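Local coordinates for protein formiminotetrahydrofolate cyclodeaminase (Thermotoga maritima, PDB 1O5H) that probably catalyses the cyclodeamination of 5-formiminotetrahydrofolate, releasing ammonia and forming 5,10-methenyltetrahydrofolate, as a dimer of all-helical subunits, at residues L131-E136 / E196-R201; V124-K129 / E189-Q194; E109-L114 / K173-E178; V43-C48 / L83-L88; N145-T150 / K204-I209. All coordinates share one frame; numbering follows the deposited sequence.

Interaction 1 of 5, residues L131-E136 / E196-R201; sequences LAHELE and EGCYQR
E136 and R201 show how a salt bridge can close the outer margin of a helix-helix contact whose inner part is small and apolar. E136 sends CG anti to its own backbone N (chi1 -168°) and stays extended from there, carrying its carboxylate across to the 196-201 helix. R201, bent at chi3, presents the edge of its guanidinium rather than a face. Its NH2 donates to E136 OE1 over 3.0 Å; the oxygen lies nearly in the guanidinium plane, while the donor reaches the syn side of the carboxylate from somewhat outside its plane. NE forms two weaker bonds, to E136 OE1 and OE2; the carboxylate and guanidinium planes are 49° apart. Behind the arginine, G197 O lies over the centre of one guanidinium face. Farther in, C198 faces two partners with different atoms. Its SG sits above the H133 ring, 3.7 Å from the centroid and displaced toward the rim, a sulfur-aromatic contact; its CB packs on A132 CB at 3.7 Å. The axes approach to 8.7 Å here and cross at 28°, both running the same way. On the other sides of the 131-136 helix, L131 reaches helix 36-56 and helix 68-100, and L135 leans on helix 147-172, against which Y199 of the partner segment also stacks, through H158.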
# COMPACT_ATOMS: atom_id res chain seq x y z
N LEU A 131 3.45 9.50 10.19
CA LEU A 131 2.10 9.09 9.85
C LEU A 131 1.57 8.21 10.95
O LEU A 131 0.45 8.39 11.39
CB LEU A 131 2.07 8.37 8.51
CG LEU A 131 0.74 7.72 8.12
CD1 LEU A 131 -0.35 8.77 8.04
CD2 LEU A 131 0.84 6.96 6.79
N ALA A 132 2.39 7.28 11.42
CA ALA A 132 1.94 6.35 12.44
C ALA A 132 1.48 7.11 13.67
O ALA A 132 0.41 6.86 14.15
CB ALA A 132 3.04 5.39 12.80
N HIS A 133 2.28 8.05 14.15
CA HIS A 133 1.92 8.82 15.34
C HIS A 133 0.60 9.55 15.16
O HIS A 133 -0.18 9.67 16.12
CB HIS A 133 3.02 9.80 15.78
CG HIS A 133 4.10 9.17 16.62
ND1 HIS A 133 3.89 8.74 17.92
CD2 HIS A 133 5.40 8.89 16.34
CE1 HIS A 133 5.00 8.22 18.40
NE2 HIS A 133 5.94 8.30 17.47
N GLU A 134 0.32 10.03 13.95
CA GLU A 134 -0.94 10.71 13.72
C GLU A 134 -2.10 9.74 13.70
O GLU A 134 -3.21 10.06 14.18
CB GLU A 134 -0.91 11.52 12.43
CG GLU A 134 0.22 12.55 12.32
CD GLU A 134 0.13 13.71 13.30
OE1 GLU A 134 -0.37 13.54 14.44
OE2 GLU A 134 0.59 14.80 12.95
N LEU A 135 -1.85 8.55 13.15
CA LEU A 135 -2.88 7.53 13.10
C LEU A 135 -3.18 7.13 14.50
O LEU A 135 -4.33 6.88 14.81
CB LEU A 135 -2.45 6.33 12.26
CG LEU A 135 -2.41 6.61 10.75
CD1 LEU A 135 -2.05 5.41 9.95
CD2 LEU A 135 -3.74 7.13 10.28
N GLU A 136 -2.19 7.12 15.38
CA GLU A 136 -2.52 6.84 16.77
C GLU A 136 -3.45 7.92 17.37
O GLU A 136 -4.45 7.62 18.04
CB GLU A 136 -1.30 6.64 17.64
CG GLU A 136 -1.67 6.06 18.98
CD GLU A 136 -0.49 5.81 19.87
OE1 GLU A 136 0.66 5.69 19.38
OE2 GLU A 136 -0.73 5.70 21.09
N GLU A 196 6.11 0.21 14.72
CA GLU A 196 5.44 -1.00 15.23
C GLU A 196 4.52 -0.69 16.38
O GLU A 196 3.37 -1.15 16.38
CB GLU A 196 6.45 -2.02 15.74
CG GLU A 196 6.90 -3.04 14.72
CD GLU A 196 5.73 -3.65 13.97
OE1 GLU A 196 4.84 -4.27 14.61
OE2 GLU A 196 5.71 -3.49 12.72
N GLY A 197 5.03 0.09 17.34
CA GLY A 197 4.29 0.40 18.53
C GLY A 197 2.99 1.07 18.20
O GLY A 197 1.93 0.55 18.55
N CYS A 198 3.07 2.23 17.54
CA CYS A 198 1.87 2.92 17.09
C CYS A 198 0.93 1.96 16.34
O CYS A 198 -0.26 1.89 16.60
CB CYS A 198 2.24 4.08 16.19
SG CYS A 198 2.94 5.52 17.05
N TYR A 199 1.50 1.21 15.42
CA TYR A 199 0.72 0.32 14.61
C TYR A 199 -0.11 -0.66 15.43
O TYR A 199 -1.33 -0.80 15.23
CB TYR A 199 1.65 -0.48 13.73
CG TYR A 199 0.94 -1.46 12.86
CD1 TYR A 199 -0.06 -1.02 11.99
CD2 TYR A 199 1.29 -2.82 12.87
CE1 TYR A 199 -0.73 -1.91 11.15
CE2 TYR A 199 0.63 -3.72 12.05
CZ TYR A 199 -0.39 -3.25 11.19
OH TYR A 199 -1.06 -4.10 10.37
N GLN A 200 0.57 -1.37 16.33
CA GLN A 200 -0.08 -2.33 17.18
C GLN A 200 -1.16 -1.66 18.05
O GLN A 200 -2.30 -2.12 18.10
CB GLN A 200 0.98 -3.01 18.03
CG GLN A 200 0.88 -4.52 18.04
CD GLN A 200 1.29 -5.13 16.72
OE1 GLN A 200 0.45 -5.63 15.96
NE2 GLN A 200 2.58 -5.08 16.43
N ARG A 201 -0.81 -0.54 18.70
CA ARG A 201 -1.80 0.22 19.46
C ARG A 201 -2.99 0.57 18.58
O ARG A 201 -4.12 0.30 18.96
CB ARG A 201 -1.19 1.45 20.14
CG ARG A 201 -0.41 1.13 21.41
CD ARG A 201 0.08 2.35 22.15
NE ARG A 201 0.91 3.22 21.30
CZ ARG A 201 2.20 3.02 21.05
NH1 ARG A 201 2.85 1.98 21.56
NH2 ARG A 201 2.86 3.88 20.27

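Interaction 2 of 5, residues V124-K129 / E189-Q194; sequences VIRVMK and EEQEAQ
Q191 is the hub of this contact, pressing its aliphatic root on one neighbour, its amide oxygen taking a weak bond from K129 and lying against the R126 chain. The close side is apolar: I125 turns its CG2 branch toward the opposing helix and meets Q191 CB at 3.6 Å, both residues being buried. A bend at chi2 turns the amide of Q191 so that OE1 lies 3.3 Å from R126 CG, against the aliphatic start of the arginine. The guanidinium end of R126 runs on elsewhere, to a salt bridge with E187.

Toward solvent the grip is looser. K129 leaves its helix with CG anti to the backbone N (chi1 178°), then folds at each of the next three torsions, which curls NZ back over Q191. The resulting bond from K129 NZ to Q191 OE1 is weak, at 3.3 Å. The same curled chain passes across Q194, whose OE1 is 3.3 Å from K129 CG. With K129 cut back to an alanine, Q191 OE1 would probably lose this donor and a gap would open beside the Q194 side chain.

The two segments, parallel within 29°, belong to helix 107-141 and helix 178-206. Inward from them, V127 and M128, a selenomethionine, pack on helix 68-100, and I125 and V124 touch E164 of helix 147-172.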
# COMPACT_ATOMS: atom_id res chain seq x y z
N VAL A 124 11.76 8.17 3.73
CA VAL A 124 10.38 7.72 3.60
C VAL A 124 9.91 7.14 4.91
O VAL A 124 8.81 7.47 5.38
CB VAL A 124 10.20 6.66 2.51
CG1 VAL A 124 8.78 6.17 2.52
CG2 VAL A 124 10.53 7.22 1.15
N ILE A 125 10.74 6.31 5.52
CA ILE A 125 10.38 5.71 6.81
C ILE A 125 10.13 6.76 7.89
O ILE A 125 9.25 6.61 8.73
CB ILE A 125 11.48 4.76 7.28
CG1 ILE A 125 11.47 3.49 6.44
CG2 ILE A 125 11.26 4.41 8.72
CD1 ILE A 125 12.63 2.58 6.69
N ARG A 126 10.91 7.83 7.88
CA ARG A 126 10.69 8.83 8.89
C ARG A 126 9.32 9.42 8.71
O ARG A 126 8.61 9.58 9.69
CB ARG A 126 11.70 9.94 8.81
CG ARG A 126 13.09 9.58 9.18
CD ARG A 126 13.90 10.83 9.26
NE ARG A 126 15.32 10.56 9.20
CZ ARG A 126 16.23 11.42 9.62
NH1 ARG A 126 17.53 11.13 9.54
NH2 ARG A 126 15.82 12.58 10.15
N VAL A 127 8.94 9.74 7.48
CA VAL A 127 7.58 10.21 7.25
C VAL A 127 6.57 9.18 7.75
O VAL A 127 5.60 9.52 8.41
CB VAL A 127 7.32 10.54 5.77
CG1 VAL A 127 5.90 11.06 5.60
CG2 VAL A 127 8.35 11.56 5.23
N MSE A 128 6.83 7.91 7.48
CA MSE A 128 5.95 6.88 8.01
C MSE A 128 5.87 6.92 9.52
O MSE A 128 4.78 6.83 10.08
CB MSE A 128 6.34 5.48 7.52
CG MSE A 128 6.08 5.28 6.03
SE MSE A 128 4.19 5.62 5.50
CE MSE A 128 4.21 7.55 5.06
N LYS A 129 6.99 7.06 10.20
CA LYS A 129 6.93 7.27 11.65
C LYS A 129 5.97 8.43 12.01
O LYS A 129 5.16 8.32 12.95
CB LYS A 129 8.33 7.52 12.22
CG LYS A 129 8.42 7.79 13.73
CD LYS A 129 8.17 9.25 14.09
CE LYS A 129 9.20 10.22 13.50
NZ LYS A 129 10.62 9.87 13.81
N GLU A 189 16.27 0.93 13.43
CA GLU A 189 15.81 0.09 14.52
C GLU A 189 14.77 0.83 15.35
O GLU A 189 13.72 0.29 15.74
CB GLU A 189 17.03 -0.25 15.36
CG GLU A 189 16.94 -1.59 16.05
CD GLU A 189 18.21 -1.94 16.79
OE1 GLU A 189 18.78 -1.11 17.56
OE2 GLU A 189 18.62 -3.09 16.63
N GLU A 190 15.08 2.10 15.60
CA GLU A 190 14.25 3.02 16.34
C GLU A 190 12.99 3.40 15.62
O GLU A 190 11.90 3.37 16.20
CB GLU A 190 15.01 4.27 16.53
CG GLU A 190 16.42 4.03 16.93
CD GLU A 190 16.72 4.81 18.15
OE1 GLU A 190 15.94 4.56 19.12
OE2 GLU A 190 17.67 5.65 18.12
N GLN A 191 13.11 3.76 14.35
CA GLN A 191 11.92 4.11 13.61
C GLN A 191 11.02 2.89 13.61
O GLN A 191 9.82 2.98 13.85
CB GLN A 191 12.27 4.56 12.21
CG GLN A 191 13.26 5.71 12.16
CD GLN A 191 12.74 6.97 12.76
OE1 GLN A 191 12.62 7.98 12.07
NE2 GLN A 191 12.45 6.94 14.04
N GLU A 192 11.62 1.73 13.44
CA GLU A 192 10.84 0.52 13.43
C GLU A 192 10.00 0.41 14.71
O GLU A 192 8.78 0.14 14.66
CB GLU A 192 11.75 -0.68 13.29
CG GLU A 192 10.98 -1.96 13.11
CD GLU A 192 11.78 -3.08 12.49
OE1 GLU A 192 12.93 -2.86 12.04
OE2 GLU A 192 11.23 -4.18 12.46
N ALA A 193 10.65 0.64 15.85
CA ALA A 193 9.99 0.41 17.12
C ALA A 193 8.83 1.37 17.28
O ALA A 193 7.73 0.96 17.69
CB ALA A 193 10.96 0.51 18.25
N GLN A 194 9.07 2.63 16.90
CA GLN A 194 8.04 3.66 17.01
C GLN A 194 6.87 3.28 16.14
O GLN A 194 5.73 3.21 16.62
CB GLN A 194 8.61 5.04 16.68
CG GLN A 194 9.37 5.65 17.89
CD GLN A 194 10.08 6.95 17.54
OE1 GLN A 194 9.52 7.80 16.85
NE2 GLN A 194 11.34 7.10 18.02

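Interaction 3 of 5, residues E109-L114 / K173-E178; sequences ELQNAL and KEISDE
Q111 reaches from its helix to the loop 173-178 and uses both ends of one amide on the loop backbone, so that one side chain ties down an irregular segment. Two hydrogen bonds make up the polar part. S176 N donates to Q111 OE1 over 3.0 Å with an angle of 149° at the hydrogen; the donor comes from the side of the carbonyl, at 97° to its C=O bond and tilted from its plane. Q111 NE2 in turn gives a weak, strongly bent bond to E174 O at 2.9 Å. A bend at chi2 (-68°) turns the amide so that its two ends serve residues on either side of I175. Replacing Q111 by a leucine is likely to leave S176 N and E174 O without these mates and set this part of the loop freer to move.

The apolar part lies one helical turn on. L114 CB meets I175 CG1 at 3.5 Å, and the CD1 of that isoleucine continues over the backbone carbonyl of L114. The CD2 branch of L114 instead packs on E174 CB at 3.7 Å, before the glutamate chain turns away.

The loop joins helix 147-172 to helix 178-206: D177 caps the latter through F180 N and pairs with K115 of helix 107-141, whose A113 and L114 rest on V99 of helix 68-100.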
# COMPACT_ATOMS: atom_id res chain seq x y z
N GLU A 109 33.21 7.89 -5.75
CA GLU A 109 31.90 8.33 -6.23
C GLU A 109 30.74 7.31 -5.92
O GLU A 109 29.66 7.74 -5.51
CB GLU A 109 31.96 8.67 -7.74
CG GLU A 109 33.15 9.54 -8.16
CD GLU A 109 33.58 9.36 -9.63
OE1 GLU A 109 32.99 9.99 -10.54
OE2 GLU A 109 34.53 8.58 -9.90
N LEU A 110 30.99 6.01 -6.10
CA LEU A 110 29.97 4.96 -5.91
C LEU A 110 29.53 4.89 -4.44
O LEU A 110 28.34 4.99 -4.14
CB LEU A 110 30.48 3.58 -6.37
CG LEU A 110 29.53 2.37 -6.22
CD1 LEU A 110 28.38 2.45 -7.20
CD2 LEU A 110 30.24 0.99 -6.34
N GLN A 111 30.50 4.73 -3.55
CA GLN A 111 30.24 4.66 -2.13
C GLN A 111 29.38 5.82 -1.67
O GLN A 111 28.42 5.65 -0.90
CB GLN A 111 31.54 4.62 -1.35
CG GLN A 111 32.04 3.21 -1.13
CD GLN A 111 31.14 2.46 -0.18
OE1 GLN A 111 30.90 2.91 0.96
NE2 GLN A 111 30.62 1.33 -0.64
N ASN A 112 29.69 7.01 -2.17
CA ASN A 112 28.92 8.18 -1.82
C ASN A 112 27.50 8.15 -2.41
O ASN A 112 26.54 8.59 -1.76
CB ASN A 112 29.67 9.43 -2.26
CG ASN A 112 28.75 10.56 -2.62
OD1 ASN A 112 28.25 11.26 -1.74
ND2 ASN A 112 28.51 10.75 -3.92
N ALA A 113 27.36 7.63 -3.62
CA ALA A 113 26.06 7.55 -4.26
C ALA A 113 25.22 6.56 -3.50
O ALA A 113 24.05 6.84 -3.19
CB ALA A 113 26.20 7.11 -5.69
N LEU A 114 25.82 5.42 -3.20
CA LEU A 114 25.18 4.41 -2.38
C LEU A 114 24.61 4.98 -1.07
O LEU A 114 23.50 4.62 -0.68
CB LEU A 114 26.15 3.27 -2.12
CG LEU A 114 26.41 2.29 -3.26
CD1 LEU A 114 27.71 1.57 -2.95
CD2 LEU A 114 25.26 1.29 -3.40
N LYS A 173 24.05 -2.85 2.46
CA LYS A 173 24.95 -4.00 2.32
C LYS A 173 26.06 -3.75 1.31
O LYS A 173 27.09 -4.42 1.35
CB LYS A 173 24.19 -5.28 1.98
CG LYS A 173 23.61 -5.33 0.59
CD LYS A 173 22.90 -6.66 0.36
CE LYS A 173 22.12 -6.61 -0.95
NZ LYS A 173 21.87 -7.95 -1.54
N GLU A 174 25.86 -2.78 0.44
CA GLU A 174 26.90 -2.38 -0.51
C GLU A 174 27.90 -1.32 -0.00
O GLU A 174 28.93 -1.08 -0.64
CB GLU A 174 26.24 -1.88 -1.79
CG GLU A 174 25.34 -2.92 -2.45
CD GLU A 174 26.05 -4.26 -2.70
OE1 GLU A 174 27.29 -4.26 -2.92
OE2 GLU A 174 25.35 -5.31 -2.65
N ILE A 175 27.59 -0.68 1.12
CA ILE A 175 28.38 0.44 1.66
C ILE A 175 29.45 -0.06 2.62
O ILE A 175 29.15 -0.77 3.61
CB ILE A 175 27.43 1.50 2.30
CG1 ILE A 175 26.63 2.20 1.20
CG2 ILE A 175 28.19 2.54 3.12
CD1 ILE A 175 25.46 3.00 1.69
N SER A 176 30.69 0.29 2.33
CA SER A 176 31.84 -0.25 3.05
C SER A 176 32.14 0.52 4.33
O SER A 176 32.71 -0.04 5.26
CB SER A 176 33.08 -0.32 2.14
OG SER A 176 33.39 0.96 1.61
N ASP A 177 31.73 1.78 4.37
CA ASP A 177 31.87 2.61 5.57
C ASP A 177 31.09 2.00 6.75
O ASP A 177 29.88 2.18 6.84
CB ASP A 177 31.36 4.01 5.25
CG ASP A 177 31.33 4.93 6.46
OD1 ASP A 177 31.40 4.47 7.63
OD2 ASP A 177 31.19 6.16 6.32
N GLU A 178 31.78 1.30 7.64
CA GLU A 178 31.08 0.63 8.75
C GLU A 178 30.23 1.57 9.60
O GLU A 178 29.05 1.27 9.84
CB GLU A 178 32.03 -0.20 9.64
CG GLU A 178 31.37 -1.46 10.21
CD GLU A 178 31.73 -1.75 11.67
OE1 GLU A 178 32.93 -1.98 11.96
OE2 GLU A 178 30.80 -1.76 12.53

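Interaction 4 of 5, residues V43-C48 / L83-L88; sequences VGAMAC and LKLFDL
C48 N donates to G44 O over 2.9 Å, an ordinary helical bond, and both residues it joins are touched by L85 from the opposite helix. The contact illustrates how two helices can be packed by methyl groups, a ring and a thiol, with no hydrogen bond between the segments. One branch of L85 does most of the work. With CG anti to the carbonyl carbon (chi1 -71°), its CD1 lies over the backbone between G44 and A45, 3.5 Å from G44 C, and meets C48 SG at 3.8 Å on the next turn. The missing side chain of G44 matters here, since a CB on it would point at this same methyl. Beside L85, F86 turns a face to A45: the alanine CB stands over the ring, displaced toward its rim, 4.2 Å from the centroid, as a CH-pi contact, with CZ the nearest ring atom. F86 also packs on L20 of the second subunit, and M46, a selenomethionine on another side of its helix, meets its counterpart there. With axes 8.8 Å apart and directions 171° from one another, the pair is a close antiparallel helix packing of small residues against larger ones, found in the buried centre of this all-helical fold.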
# COMPACT_ATOMS: atom_id res chain seq x y z
N VAL A 43 2.51 4.88 -2.14
CA VAL A 43 1.55 4.28 -1.24
C VAL A 43 1.50 5.08 0.03
O VAL A 43 0.43 5.38 0.53
CB VAL A 43 1.89 2.84 -0.92
CG1 VAL A 43 0.94 2.34 0.06
CG2 VAL A 43 1.85 1.98 -2.21
N GLY A 44 2.65 5.49 0.53
CA GLY A 44 2.66 6.23 1.78
C GLY A 44 1.82 7.47 1.63
O GLY A 44 1.05 7.84 2.51
N ALA A 45 1.98 8.13 0.49
CA ALA A 45 1.27 9.37 0.22
C ALA A 45 -0.21 9.13 0.31
O ALA A 45 -0.90 9.89 0.94
CB ALA A 45 1.64 9.87 -1.14
N MSE A 46 -0.69 8.06 -0.28
CA MSE A 46 -2.10 7.74 -0.23
C MSE A 46 -2.53 7.43 1.19
O MSE A 46 -3.65 7.78 1.59
CB MSE A 46 -2.42 6.57 -1.14
CG MSE A 46 -2.41 6.96 -2.60
SE MSE A 46 -2.53 5.37 -3.71
CE MSE A 46 -1.09 4.47 -3.02
N ALA A 47 -1.66 6.78 1.97
CA ALA A 47 -2.00 6.51 3.36
C ALA A 47 -2.18 7.81 4.14
O ALA A 47 -3.12 7.92 4.94
CB ALA A 47 -0.96 5.67 4.02
N CYS A 48 -1.31 8.78 3.88
CA CYS A 48 -1.42 10.10 4.49
C CYS A 48 -2.75 10.75 4.11
O CYS A 48 -3.41 11.40 4.94
CB CYS A 48 -0.24 11.00 4.12
SG CYS A 48 1.35 10.46 4.82
N LEU A 83 3.69 16.03 0.04
CA LEU A 83 4.72 16.73 -0.73
C LEU A 83 6.10 16.11 -0.51
O LEU A 83 6.87 15.94 -1.45
CB LEU A 83 4.75 18.25 -0.46
CG LEU A 83 3.54 19.13 -0.84
CD1 LEU A 83 3.81 20.57 -0.39
CD2 LEU A 83 3.14 19.10 -2.34
N LYS A 84 6.40 15.73 0.73
CA LYS A 84 7.69 15.11 1.01
C LYS A 84 7.82 13.77 0.29
O LYS A 84 8.86 13.48 -0.35
CB LYS A 84 7.93 14.97 2.51
CG LYS A 84 8.39 16.29 3.17
CD LYS A 84 8.94 16.11 4.59
CE LYS A 84 7.93 16.49 5.68
NZ LYS A 84 8.34 15.88 6.98
N LEU A 85 6.75 12.98 0.37
CA LEU A 85 6.74 11.62 -0.14
C LEU A 85 6.81 11.62 -1.65
O LEU A 85 7.56 10.85 -2.27
CB LEU A 85 5.52 10.86 0.36
CG LEU A 85 5.48 10.48 1.85
CD1 LEU A 85 4.11 9.99 2.24
CD2 LEU A 85 6.51 9.43 2.20
N PHE A 86 6.05 12.51 -2.26
CA PHE A 86 6.18 12.66 -3.71
C PHE A 86 7.58 13.09 -4.11
O PHE A 86 8.08 12.68 -5.15
CB PHE A 86 5.13 13.61 -4.26
CG PHE A 86 3.76 13.01 -4.31
CD1 PHE A 86 3.56 11.76 -4.88
CD2 PHE A 86 2.66 13.71 -3.81
CE1 PHE A 86 2.29 11.19 -4.96
CE2 PHE A 86 1.39 13.17 -3.89
CZ PHE A 86 1.20 11.89 -4.45
N ASP A 87 8.22 13.89 -3.28
CA ASP A 87 9.55 14.28 -3.62
C ASP A 87 10.46 13.08 -3.48
O ASP A 87 11.36 12.84 -4.32
CB ASP A 87 10.04 15.45 -2.78
CG ASP A 87 11.33 16.02 -3.32
OD1 ASP A 87 11.31 16.57 -4.45
OD2 ASP A 87 12.42 15.94 -2.71
N LEU A 88 10.22 12.28 -2.43
CA LEU A 88 11.11 11.14 -2.16
C LEU A 88 11.00 10.04 -3.21
O LEU A 88 11.93 9.28 -3.41
CB LEU A 88 10.89 10.57 -0.76
CG LEU A 88 11.40 11.50 0.33
CD1 LEU A 88 10.78 11.19 1.66
CD2 LEU A 88 12.89 11.41 0.42

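Interaction 5 of 5, residues N145-T150 / K204-I209; sequences NLASDT and KMLEGI
A147 and L206 meet where an antiparallel helical hairpin opens: helix 147-172 begins here, and helix 178-206, which follows it in the chain, comes back to end beside it. The contact is a worked case of closing such an end with branched aliphatic side chains, since no hydrogen bond passes between the segments.

The first group of contacts is between side chains. L206 CD1 meets both A147 CB, at 4.0 Å, and T150 CB, at 3.8 Å, with CD2 also near the alanine. The T150 and L206 side chains cross at about a right angle, so the leucine methyl abuts the threonine rather than running along it. I209, from the 3-10 turn beyond the helix, approaches A147 with its CG2 methyl, 3.7 Å from the alanine CB. A147 CB is thus touched by two aliphatic residues of the returning chain.

The second group sets side chains against backbone. L206 CD1 also rests 3.6 Å from A147 O, while that of I209 reaches the peptide joining A147 to S148. T150 N bonds to L146 O in the first turn of the helix.

Beyond the pair, L206 touches A139 of helix 107-141, T150 touches V54 of helix 36-56, and D149 accepts a hydrogen bond from G36 N of the second subunit. I209 CG1 lies between its backbone N and carbonyl carbon (chi1 71°), a setting that carries CD1 over S148, 3.4 Å from S148 CA.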
# COMPACT_ATOMS: atom_id res chain seq x y z
N ASN A 145 -16.75 7.07 13.17
CA ASN A 145 -17.30 6.41 11.99
C ASN A 145 -16.32 6.33 10.83
O ASN A 145 -16.70 5.98 9.72
CB ASN A 145 -18.57 7.10 11.46
CG ASN A 145 -19.47 7.61 12.56
OD1 ASN A 145 -19.72 8.81 12.63
ND2 ASN A 145 -19.98 6.72 13.43
N LEU A 146 -15.07 6.66 11.07
CA LEU A 146 -14.10 6.54 10.00
C LEU A 146 -12.94 5.72 10.50
O LEU A 146 -11.86 5.71 9.91
CB LEU A 146 -13.64 7.90 9.53
CG LEU A 146 -14.58 8.57 8.53
CD1 LEU A 146 -15.59 9.42 9.21
CD2 LEU A 146 -13.75 9.44 7.59
N ALA A 147 -13.20 4.99 11.59
CA ALA A 147 -12.18 4.14 12.14
C ALA A 147 -11.63 3.23 11.05
O ALA A 147 -10.41 3.11 10.92
CB ALA A 147 -12.69 3.37 13.27
N SER A 148 -12.51 2.66 10.23
CA SER A 148 -12.08 1.82 9.12
C SER A 148 -10.98 2.51 8.32
O SER A 148 -9.92 1.94 8.06
CB SER A 148 -13.25 1.45 8.23
OG SER A 148 -13.39 2.40 7.19
N ASP A 149 -11.19 3.78 7.96
CA ASP A 149 -10.20 4.48 7.16
C ASP A 149 -8.89 4.69 7.89
O ASP A 149 -7.83 4.61 7.31
CB ASP A 149 -10.75 5.78 6.64
CG ASP A 149 -11.82 5.58 5.63
OD1 ASP A 149 -11.67 4.67 4.79
OD2 ASP A 149 -12.86 6.28 5.60
N THR A 150 -8.96 4.94 9.18
CA THR A 150 -7.75 5.00 9.98
C THR A 150 -7.01 3.67 9.95
O THR A 150 -5.79 3.65 9.75
CB THR A 150 -8.11 5.34 11.40
OG1 THR A 150 -8.75 6.62 11.40
CG2 THR A 150 -6.85 5.51 12.24
N LYS A 204 -4.97 -2.48 18.05
CA LYS A 204 -5.60 -2.94 19.27
C LYS A 204 -6.82 -2.06 19.57
O LYS A 204 -7.91 -2.58 19.72
CB LYS A 204 -4.58 -2.95 20.42
CG LYS A 204 -4.96 -3.77 21.66
N MSE A 205 -6.62 -0.75 19.62
CA MSE A 205 -7.71 0.22 19.75
C MSE A 205 -8.86 0.06 18.74
O MSE A 205 -10.01 0.18 19.08
CB MSE A 205 -7.13 1.60 19.62
CG MSE A 205 -7.65 2.64 20.60
SE MSE A 205 -6.47 4.17 20.35
CE MSE A 205 -4.63 3.30 20.80
N LEU A 206 -8.55 -0.23 17.49
CA LEU A 206 -9.58 -0.21 16.48
C LEU A 206 -10.10 -1.56 16.01
O LEU A 206 -11.03 -1.60 15.21
CB LEU A 206 -9.10 0.59 15.27
CG LEU A 206 -8.87 2.08 15.47
CD1 LEU A 206 -8.81 2.76 14.14
CD2 LEU A 206 -9.99 2.64 16.30
N GLU A 207 -9.53 -2.67 16.47
CA GLU A 207 -9.91 -3.96 15.87
C GLU A 207 -11.43 -4.23 15.94
O GLU A 207 -12.01 -4.87 15.06
CB GLU A 207 -9.10 -5.15 16.44
CG GLU A 207 -9.37 -5.46 17.92
CD GLU A 207 -9.52 -6.96 18.23
OE1 GLU A 207 -9.83 -7.75 17.31
OE2 GLU A 207 -9.35 -7.34 19.42
N GLY A 208 -12.08 -3.72 16.98
CA GLY A 208 -13.48 -4.02 17.23
C GLY A 208 -14.47 -3.45 16.22
O GLY A 208 -15.64 -3.83 16.19
N ILE A 209 -14.03 -2.52 15.40
CA ILE A 209 -14.99 -1.87 14.53
C ILE A 209 -15.45 -2.85 13.48
O ILE A 209 -16.43 -2.63 12.80
CB ILE A 209 -14.35 -0.69 13.83
CG1 ILE A 209 -13.34 -1.19 12.79
CG2 ILE A 209 -13.72 0.22 14.88
CD1 ILE A 209 -12.79 -0.14 11.85

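In the fold
Interactions 2, 1 and 5 follow one another along helix 178-206, toward its C-terminal end. Interactions 1 and 2 share helices 107-141 and 178-206, their centres 10 Å apart, and touch through H133 and Q194. Interaction 5 also touches interaction 1, through L135 and T150, while interaction 3 lies on the opposite side of the chain's centre from interaction 5, about 43 Å away between centres. Interaction 4 closes first in sequence, before the others open; it is buried and reached by L131, V127 and M128. The other four have alternating segments, whose nearest ends are 54 to 60 residues apart. Long helices are thus joined at several levels in one bundle, and residues of interactions 1, 3, 4 and 5 reach the second subunit.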